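PDB 5ZQI: alginate lyase AlgAT5 from Defluviitalea, which probably cleaves the polysaccharide alginate by beta-elimination, as a family 7 polysaccharide lyase built on a beta-sandwich. Local coordinates for residues 147-152 with 259-264; 59-64 with 100-105. One frame throughout, in Å; residues are numbered along the deposited sequence.

From the N terminus, the short helix 58-61 and the turn after it come first, and contact 2 closes a loop of 35 residues by setting 59-64 against 100-105, the loop end and first residues of strand 102-107. Contact 1 closes a longer loop, pairing 147-152 on strand 142-153 with 259-264 on strand 256-269. The two loops follow one another along the chain and neither nest nor cross. They join in space, because strands 102-107 and 256-269 are neighbours in one antiparallel sheet: Ile261 N lies 2.9 Å from Val102 O, a probable hydrogen bond. Contact 1 thus joins strands inside that sheet, and contact 2 packs the N-terminal segment onto it.

Contact 1. Residues 147-152 with 259-264; sequences IDQKIT and NEIYNL
Lys150 and Tyr262 meet through their polar ends: NZ gives a hydrogen bond of 3.0 Å to OH, while CE lies at the ring's edge, near its plane. The lysine gets there with CG set between its backbone N and carbonyl carbon (chi1 65°) and the rest of the chain fully extended. Alongside runs Glu260, whose OE1 stands 4.0 Å from NZ, too far for a salt bridge; a water accepts from NZ and donates to OE1, and Asn96 also bonds that oxygen. A methionine in place of Lys150 would probably leave the tyrosine hydroxyl and the water without their ammonium donor and the Glu260 carboxylate without its nearby positive charge. Further along the same face, Asn263 ND2 reaches Asp148 OD2 at 3.0 Å from above the carboxylate plane, and Arg204 forms a salt bridge to the same oxygen and a cation-pi contact with Tyr262. On the other face, Asn259 ND2 donates to Gln149 OE1 at 2.9 Å, the two amides turned 54° apart, while Gln149 NE2 bonds Val163 O. Beside them, Ile147 CG2 packs on Ile261 CD1 at 4.1 Å. What positions these groups is the antiparallel pairing of strands 142-153 and 256-269, neighbours inside one sheet of the beta-sandwich, interrupted by a classic beta bulge: Asp148 O accepts from Tyr262 N at 2.8 Å and, weakly, from Asn263 N. With the extra residue, Asn263 follows Tyr262 onto the face of Asp148 and Lys150. That face is a polar, partly open network of charges; the other buries two amides among apolar side chains, both ends of Gln149's hydrogen-bonded.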
loop_
_atom_site.group_PDB
_atom_site.type_symbol
_atom_site.label_atom_id
_atom_site.label_comp_id
_atom_site.label_asym_id
_atom_site.label_seq_id
_atom_site.Cartn_x
_atom_site.Cartn_y
_atom_site.Cartn_z
ATOM N N ILE A 147 2.419 8.905 1.602
ATOM C CA ILE A 147 2.995 8.155 0.493
ATOM C C ILE A 147 3.088 9.077 -0.719
ATOM O O ILE A 147 2.088 9.674 -1.125
ATOM C CB ILE A 147 2.167 6.917 0.109
ATOM C CG1 ILE A 147 1.667 6.108 1.299
ATOM C CG2 ILE A 147 3.011 6.031 -0.837
ATOM C CD1 ILE A 147 0.764 4.975 0.870
ATOM N N ASP A 148 4.287 9.201 -1.295
ATOM C CA ASP A 148 4.578 9.978 -2.499
ATOM C C ASP A 148 4.884 8.934 -3.565
ATOM O O ASP A 148 5.877 8.212 -3.446
ATOM C CB ASP A 148 5.744 10.907 -2.199
ATOM C CG ASP A 148 6.178 11.717 -3.361
ATOM O OD1 ASP A 148 5.575 11.623 -4.441
ATOM O OD2 ASP A 148 7.120 12.532 -3.144
ATOM N N GLN A 149 4.004 8.785 -4.560
ATOM C CA GLN A 149 4.065 7.612 -5.431
ATOM C C GLN A 149 3.449 7.931 -6.783
ATOM O O GLN A 149 2.844 8.992 -6.978
ATOM C CB GLN A 149 3.365 6.407 -4.772
ATOM C CG GLN A 149 1.844 6.616 -4.516
ATOM C CD GLN A 149 1.196 5.444 -3.833
ATOM O OE1 GLN A 149 1.662 4.314 -3.931
ATOM N NE2 GLN A 149 0.134 5.708 -3.117
ATOM N N LYS A 150 3.620 7.002 -7.730
ATOM C CA LYS A 150 2.886 7.037 -8.994
ATOM C C LYS A 150 2.491 5.614 -9.335
ATOM O O LYS A 150 3.226 4.678 -9.017
ATOM C CB LYS A 150 3.692 7.668 -10.106
ATOM C CG LYS A 150 4.935 6.900 -10.499
ATOM C CD LYS A 150 5.717 7.654 -11.570
ATOM C CE LYS A 150 6.999 6.942 -11.898
ATOM N NZ LYS A 150 7.823 7.774 -12.840
ATOM N N ILE A 151 1.299 5.427 -9.881
ATOM C CA ILE A 151 0.846 4.107 -10.316
ATOM C C ILE A 151 1.180 3.959 -11.795
ATOM O O ILE A 151 0.871 4.856 -12.592
ATOM C CB ILE A 151 -0.654 3.915 -10.054
ATOM C CG1 ILE A 151 -0.984 4.173 -8.579
ATOM C CG2 ILE A 151 -1.083 2.508 -10.530
ATOM C CD1 ILE A 151 -2.484 4.429 -8.324
ATOM N N THR A 152 1.851 2.859 -12.168
ATOM C CA THR A 152 2.401 2.748 -13.514
ATOM C C THR A 152 1.785 1.666 -14.391
ATOM O O THR A 152 1.979 1.711 -15.612
ATOM C CB THR A 152 3.919 2.521 -13.470
ATOM O OG1 THR A 152 4.223 1.377 -12.663
ATOM C CG2 THR A 152 4.636 3.727 -12.866
ATOM N N ASN A 259 3.433 -0.016 -9.087
ATOM C CA ASN A 259 3.599 1.376 -8.684
ATOM C C ASN A 259 5.040 1.626 -8.248
ATOM O O ASN A 259 5.844 0.708 -8.078
ATOM C CB ASN A 259 2.583 1.766 -7.588
ATOM C CG ASN A 259 2.837 1.083 -6.256
ATOM O OD1 ASN A 259 3.286 -0.044 -6.178
ATOM N ND2 ASN A 259 2.564 1.805 -5.179
ATOM N N GLU A 260 5.378 2.902 -8.111
ATOM C CA GLU A 260 6.707 3.352 -7.716
ATOM C C GLU A 260 6.519 4.331 -6.564
ATOM O O GLU A 260 5.772 5.308 -6.698
ATOM C CB GLU A 260 7.446 4.006 -8.885
ATOM C CG GLU A 260 7.649 3.074 -10.067
ATOM C CD GLU A 260 8.595 3.591 -11.138
ATOM O OE1 GLU A 260 9.336 4.579 -10.871
ATOM O OE2 GLU A 260 8.594 3.004 -12.236
ATOM N N ILE A 261 7.162 4.048 -5.431
ATOM C CA ILE A 261 7.087 4.895 -4.236
ATOM C C ILE A 261 8.406 5.660 -4.119
ATOM O O ILE A 261 9.481 5.060 -3.977
ATOM C CB ILE A 261 6.792 4.092 -2.944
ATOM C CG1 ILE A 261 5.462 3.357 -3.112
ATOM C CG2 ILE A 261 6.849 5.021 -1.721
ATOM C CD1 ILE A 261 4.983 2.625 -1.835
ATOM N N TYR A 262 8.309 6.985 -4.109
ATOM C CA TYR A 262 9.441 7.901 -3.986
ATOM C C TYR A 262 9.760 8.267 -2.549
ATOM O O TYR A 262 10.942 8.387 -2.196
ATOM C CB TYR A 262 9.125 9.187 -4.765
ATOM C CG TYR A 262 9.161 9.045 -6.252
ATOM C CD1 TYR A 262 8.090 8.509 -6.941
ATOM C CD2 TYR A 262 10.287 9.425 -6.976
ATOM C CE1 TYR A 262 8.176 8.320 -8.248
ATOM C CE2 TYR A 262 10.347 9.287 -8.328
ATOM C CZ TYR A 262 9.341 8.706 -8.953
ATOM O OH TYR A 262 9.356 8.587 -10.367
ATOM N N ASN A 263 8.733 8.427 -1.712
ATOM C CA ASN A 263 8.892 8.777 -0.312
ATOM C C ASN A 263 7.758 8.116 0.454
ATOM O O ASN A 263 6.653 7.946 -0.068
ATOM C CB ASN A 263 8.871 10.310 -0.085
ATOM C CG ASN A 263 10.025 11.042 -0.777
ATOM O OD1 ASN A 263 11.178 11.029 -0.323
ATOM N ND2 ASN A 263 9.714 11.678 -1.894
ATOM N N LEU A 264 8.039 7.752 1.693
ATOM C CA LEU A 264 7.131 7.003 2.555
ATOM C C LEU A 264 7.499 7.351 3.988
ATOM O O LEU A 264 8.659 7.191 4.377
ATOM C CB LEU A 264 7.252 5.501 2.319
ATOM C CG LEU A 264 6.361 4.590 3.156
ATOM C CD1 LEU A 264 4.905 4.852 2.873
ATOM C CD2 LEU A 264 6.710 3.126 2.823
HETATM O O HOH W 1 10.162 6.222 -12.997
#

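Contact 2. Residues 59-64 with 100-105; sequences SDILDL and DAVVFK
Val102 offers one methyl, CG2, to two residues of the N-terminal segment. This is the aliphatic part of the contact: CG2 lies 3.8 Å from Leu62 CD1 and equally near Leu62 CG, so it rests against the branch point of the leucine, and it also meets Ile61 CB at 3.9 Å. With CG1 anti to the backbone N (chi1 179°), CG2 is left beside that N, on the side where Ile61 and Leu62 lie. A second kind of contact is between side chain and backbone. Ile61 CG2 sits 3.9 Å from Asp100 O and 4.0 Å from Ala101 CA, lying over the chain just before strand 102-107 begins. Around this patch Val102 also touches Pro58 and Phe93, and Ile61 touches Val95, so strand 93-95 shares in the same apolar cluster. The turn into the strand is held separately, by Asn96 OD1, which accepts from the backbone N of both Asp100 and Ala101. No hydrogen bond links 59-64 to 100-105. Between the helical turn and this edge region of the beta-sandwich the grip is thus van der Waals contact alone; polar ties of 59-64 go elsewhere, Ser59 OG to Asp85 O and Leu64 O to Gln81 NE2.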
loop_
_atom_site.group_PDB
_atom_site.type_symbol
_atom_site.label_atom_id
_atom_site.label_comp_id
_atom_site.label_asym_id
_atom_site.label_seq_id
_atom_site.Cartn_x
_atom_site.Cartn_y
_atom_site.Cartn_z
ATOM N N SER A 59 16.010 -0.362 0.471
ATOM C CA SER A 59 16.349 0.193 1.772
ATOM C C SER A 59 17.213 1.451 1.701
ATOM O O SER A 59 17.301 2.154 2.710
ATOM C CB SER A 59 17.063 -0.866 2.590
ATOM O OG SER A 59 18.303 -1.227 1.995
ATOM N N ASP A 60 17.801 1.762 0.549
ATOM C CA ASP A 60 18.531 3.005 0.337
ATOM C C ASP A 60 17.621 4.160 -0.069
ATOM O O ASP A 60 18.036 5.319 0.013
ATOM C CB ASP A 60 19.577 2.833 -0.778
ATOM C CG ASP A 60 20.688 1.851 -0.421
ATOM O OD1 ASP A 60 21.295 1.991 0.665
ATOM O OD2 ASP A 60 20.955 0.951 -1.245
ATOM N N ILE A 61 16.415 3.863 -0.546
ATOM C CA ILE A 61 15.463 4.863 -1.027
ATOM C C ILE A 61 14.429 5.190 0.031
ATOM O O ILE A 61 14.109 6.354 0.263
ATOM C CB ILE A 61 14.772 4.366 -2.322
ATOM C CG1 ILE A 61 15.807 4.046 -3.400
ATOM C CG2 ILE A 61 13.725 5.404 -2.771
ATOM C CD1 ILE A 61 16.578 5.218 -3.850
ATOM N N LEU A 62 13.886 4.150 0.665
ATOM C CA LEU A 62 12.859 4.265 1.688
ATOM C C LEU A 62 13.422 3.754 3.005
ATOM O O LEU A 62 14.279 2.865 3.019
ATOM C CB LEU A 62 11.617 3.451 1.314
ATOM C CG LEU A 62 10.994 3.766 -0.040
ATOM C CD1 LEU A 62 9.810 2.760 -0.220
ATOM C CD2 LEU A 62 10.566 5.173 -0.208
ATOM N N ASP A 63 12.959 4.345 4.110
ATOM C CA ASP A 63 13.336 3.888 5.452
ATOM C C ASP A 63 12.502 2.652 5.743
ATOM O O ASP A 63 11.319 2.770 6.083
ATOM C CB ASP A 63 13.084 4.967 6.496
ATOM C CG ASP A 63 13.461 4.535 7.887
ATOM O OD1 ASP A 63 13.892 3.378 8.058
ATOM O OD2 ASP A 63 13.303 5.361 8.823
ATOM N N LEU A 64 13.104 1.468 5.619
ATOM C CA LEU A 64 12.369 0.220 5.770
ATOM C C LEU A 64 12.465 -0.374 7.165
ATOM O O LEU A 64 11.974 -1.491 7.398
ATOM C CB LEU A 64 12.819 -0.788 4.721
ATOM C CG LEU A 64 12.551 -0.400 3.267
ATOM C CD1 LEU A 64 13.154 -1.513 2.339
ATOM C CD2 LEU A 64 11.090 -0.176 2.976
ATOM N N ASP A 100 15.519 6.580 -7.966
ATOM C CA ASP A 100 14.867 7.456 -7.002
ATOM C C ASP A 100 13.502 6.968 -6.515
ATOM O O ASP A 100 12.804 7.718 -5.831
ATOM C CB ASP A 100 14.725 8.878 -7.568
ATOM C CG ASP A 100 13.907 8.964 -8.840
ATOM O OD1 ASP A 100 13.403 7.962 -9.352
ATOM O OD2 ASP A 100 13.785 10.117 -9.344
ATOM N N ALA A 101 13.096 5.744 -6.822
ATOM C CA ALA A 101 11.856 5.202 -6.287
ATOM C C ALA A 101 11.953 3.689 -6.236
ATOM O O ALA A 101 12.774 3.077 -6.919
ATOM C CB ALA A 101 10.646 5.623 -7.120
ATOM N N VAL A 102 11.107 3.096 -5.407
ATOM C CA VAL A 102 11.009 1.641 -5.292
ATOM C C VAL A 102 9.802 1.158 -6.079
ATOM O O VAL A 102 8.678 1.638 -5.870
ATOM C CB VAL A 102 10.892 1.203 -3.823
ATOM C CG1 VAL A 102 10.764 -0.311 -3.698
ATOM C CG2 VAL A 102 12.088 1.658 -3.017
ATOM N N VAL A 103 10.036 0.201 -6.959
ATOM C CA VAL A 103 9.024 -0.433 -7.791
ATOM C C VAL A 103 8.428 -1.618 -7.044
ATOM O O VAL A 103 9.166 -2.484 -6.546
ATOM C CB VAL A 103 9.644 -0.903 -9.117
ATOM C CG1 VAL A 103 8.577 -1.636 -9.970
ATOM C CG2 VAL A 103 10.252 0.237 -9.878
ATOM N N PHE A 104 7.092 -1.640 -6.945
ATOM C CA PHE A 104 6.332 -2.751 -6.370
ATOM C C PHE A 104 5.472 -3.318 -7.495
ATOM O O PHE A 104 4.666 -2.588 -8.084
ATOM C CB PHE A 104 5.432 -2.314 -5.217
ATOM C CG PHE A 104 6.146 -1.746 -4.020
ATOM C CD1 PHE A 104 6.612 -0.433 -4.023
ATOM C CD2 PHE A 104 6.306 -2.499 -2.871
ATOM C CE1 PHE A 104 7.237 0.072 -2.889
ATOM C CE2 PHE A 104 6.925 -1.991 -1.763
ATOM C CZ PHE A 104 7.390 -0.710 -1.765
ATOM N N LYS A 105 5.588 -4.620 -7.749
ATOM C CA LYS A 105 4.813 -5.302 -8.786
ATOM C C LYS A 105 4.152 -6.532 -8.194
ATOM O O LYS A 105 4.814 -7.313 -7.525
ATOM C CB LYS A 105 5.710 -5.701 -9.976
ATOM C CG LYS A 105 5.015 -6.603 -10.988
ATOM C CD LYS A 105 5.903 -6.888 -12.183
ATOM C CE LYS A 105 5.265 -7.937 -13.090
ATOM N NZ LYS A 105 6.047 -8.247 -14.309
#